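Local coordinates for protein ATP-dependent DNA helicase PIF1 (Candida albicans, PDB 7OTJ) that couples ATP hydrolysis to 5'-3' unwinding of DNA, and probably resolves G-quadruplexes and forked RNA-DNA hybrids to maintain nuclear and mitochondrial genomes, at residues R102-D107 against I137-C142. Numbering follows the deposited sequence.
Sequences RVLIID and IQLVAC. With PO4 (phosphate ion), chain P.
Gln138 O takes the amide of Leu104, with N to O at 2.7 Å and a nearly straight N-H. The same oxygen also receives the CA-H of Val103, 3.3 Å from Val103 CA. Val140 O is gripped in the same way, by the amide of Ile106 and the CA-H of Ile105. In the other direction, Arg102 O, Leu104 O and Ile106 O accept the amides of Gln138, Val140 and Cys142. The last of these bonds is the most bent, at 145°. This alternation is the ladder of two parallel strands, whose short axes differ by 14°. Strands 103-107 and 138-143 belong to a beta-alpha-beta unit with helix 114-128 between them. They are neighbours inside the parallel sheet of the P-loop NTPase domain that opens this helicase fragment. Strand 50-54 flanks Val103-Asp107, and strand 21-25 flanks the other partner.

On the face with Val103, Ile105 and Val140, Val103 CG1 meets Val140 CG2 at an angle, 3.8 Å away. Ile105 runs alongside Val140, with Ile105 CG1 4.0 Å from Val140 CB, and also packs on helix 31-45. The extended Gln138 chain lies beside Val103, and its OE1 sits 3.3 Å from Val103 CG2. Its NE2 is held by the carbonyls of Val15 and Val19. Just before its strand, Ile137 has CG2 anti to its own backbone N (CG1 at chi1 -62°) and presses it on Leu104 CB at 3.6 Å; Leu104 is on the reverse face. Further along that face, the ends of Ile106 and Leu139 meet obliquely through their CD1 atoms. Asp107 closes the nucleotide end. Its OD2 bonds Ser32 of the Walker A loop, near the bound magnesium and tetrafluoroaluminate.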
# COMPACT_ATOMS: atom_id res chain seq x y z
N ARG A 102 -17.30 14.39 0.08
CA ARG A 102 -17.08 15.64 0.79
C ARG A 102 -15.65 15.83 1.27
O ARG A 102 -15.16 16.96 1.28
CB ARG A 102 -18.01 15.74 2.01
CG ARG A 102 -19.48 15.70 1.67
CD ARG A 102 -19.88 16.88 0.80
NE ARG A 102 -19.63 18.15 1.47
CZ ARG A 102 -20.45 18.71 2.35
NH1 ARG A 102 -21.61 18.15 2.67
NH2 ARG A 102 -20.10 19.86 2.93
N VAL A 103 -14.97 14.75 1.66
CA VAL A 103 -13.59 14.80 2.10
C VAL A 103 -12.81 13.76 1.32
O VAL A 103 -13.26 12.62 1.16
CB VAL A 103 -13.47 14.54 3.62
CG1 VAL A 103 -12.01 14.59 4.07
CG2 VAL A 103 -14.32 15.51 4.40
N LEU A 104 -11.62 14.13 0.85
CA LEU A 104 -10.73 13.21 0.16
C LEU A 104 -9.47 13.07 1.00
O LEU A 104 -8.70 14.03 1.14
CB LEU A 104 -10.40 13.69 -1.25
CG LEU A 104 -9.38 12.84 -2.03
CD1 LEU A 104 -9.80 11.38 -2.08
CD2 LEU A 104 -9.23 13.39 -3.44
N ILE A 105 -9.27 11.88 1.55
CA ILE A 105 -8.09 11.54 2.33
C ILE A 105 -7.11 10.82 1.42
O ILE A 105 -7.49 9.88 0.71
CB ILE A 105 -8.46 10.67 3.54
CG1 ILE A 105 -9.30 11.47 4.54
CG2 ILE A 105 -7.22 10.08 4.19
CD1 ILE A 105 -9.90 10.64 5.66
N ILE A 106 -5.85 11.24 1.43
CA ILE A 106 -4.79 10.60 0.65
C ILE A 106 -3.64 10.31 1.61
O ILE A 106 -2.88 11.22 1.97
CB ILE A 106 -4.31 11.45 -0.52
CG1 ILE A 106 -5.50 11.99 -1.33
CG2 ILE A 106 -3.37 10.64 -1.40
CD1 ILE A 106 -5.08 12.90 -2.46
N ASP A 107 -3.51 9.05 2.01
CA ASP A 107 -2.36 8.66 2.81
C ASP A 107 -1.19 8.34 1.88
O ASP A 107 -1.36 8.10 0.68
CB ASP A 107 -2.69 7.46 3.71
CG ASP A 107 -1.78 7.35 4.94
OD1 ASP A 107 -0.74 8.04 5.00
OD2 ASP A 107 -2.12 6.58 5.86
N ILE A 137 -14.23 19.76 -2.44
CA ILE A 137 -13.88 18.62 -1.60
C ILE A 137 -12.80 19.04 -0.61
O ILE A 137 -11.83 19.72 -0.98
CB ILE A 137 -13.42 17.43 -2.46
CG1 ILE A 137 -14.56 16.97 -3.37
CG2 ILE A 137 -12.91 16.31 -1.57
CD1 ILE A 137 -14.15 15.96 -4.42
N GLN A 138 -12.96 18.66 0.65
CA GLN A 138 -11.91 18.90 1.63
C GLN A 138 -10.77 17.90 1.40
O GLN A 138 -10.98 16.68 1.47
CB GLN A 138 -12.46 18.77 3.05
CG GLN A 138 -11.42 19.00 4.14
CD GLN A 138 -11.93 18.65 5.53
OE1 GLN A 138 -13.09 18.27 5.70
NE2 GLN A 138 -11.07 18.76 6.53
N LEU A 139 -9.59 18.42 1.10
CA LEU A 139 -8.43 17.57 0.86
C LEU A 139 -7.67 17.38 2.16
O LEU A 139 -7.33 18.36 2.84
CB LEU A 139 -7.54 18.19 -0.21
CG LEU A 139 -6.29 17.42 -0.62
CD1 LEU A 139 -6.68 16.07 -1.20
CD2 LEU A 139 -5.50 18.23 -1.62
N VAL A 140 -7.42 16.12 2.52
CA VAL A 140 -6.64 15.77 3.71
C VAL A 140 -5.48 14.91 3.23
O VAL A 140 -5.64 13.70 3.00
CB VAL A 140 -7.47 15.03 4.76
CG1 VAL A 140 -6.58 14.61 5.95
CG2 VAL A 140 -8.66 15.88 5.23
N ALA A 141 -4.32 15.52 3.04
CA ALA A 141 -3.12 14.81 2.62
C ALA A 141 -2.30 14.40 3.84
O ALA A 141 -2.14 15.17 4.79
CB ALA A 141 -2.27 15.67 1.69
N CYS A 142 -1.75 13.19 3.78
CA CYS A 142 -1.05 12.62 4.92
C CYS A 142 0.14 11.82 4.41
O CYS A 142 -0.02 10.95 3.55
CB CYS A 142 -1.98 11.74 5.74
SG CYS A 142 -1.19 10.81 7.06
P PO4 P . -16.63 20.32 4.16
O1 PO4 P . -17.86 21.15 4.44
O2 PO4 P . -15.42 21.22 4.20
O3 PO4 P . -16.73 19.67 2.79
O4 PO4 P . -16.49 19.25 5.21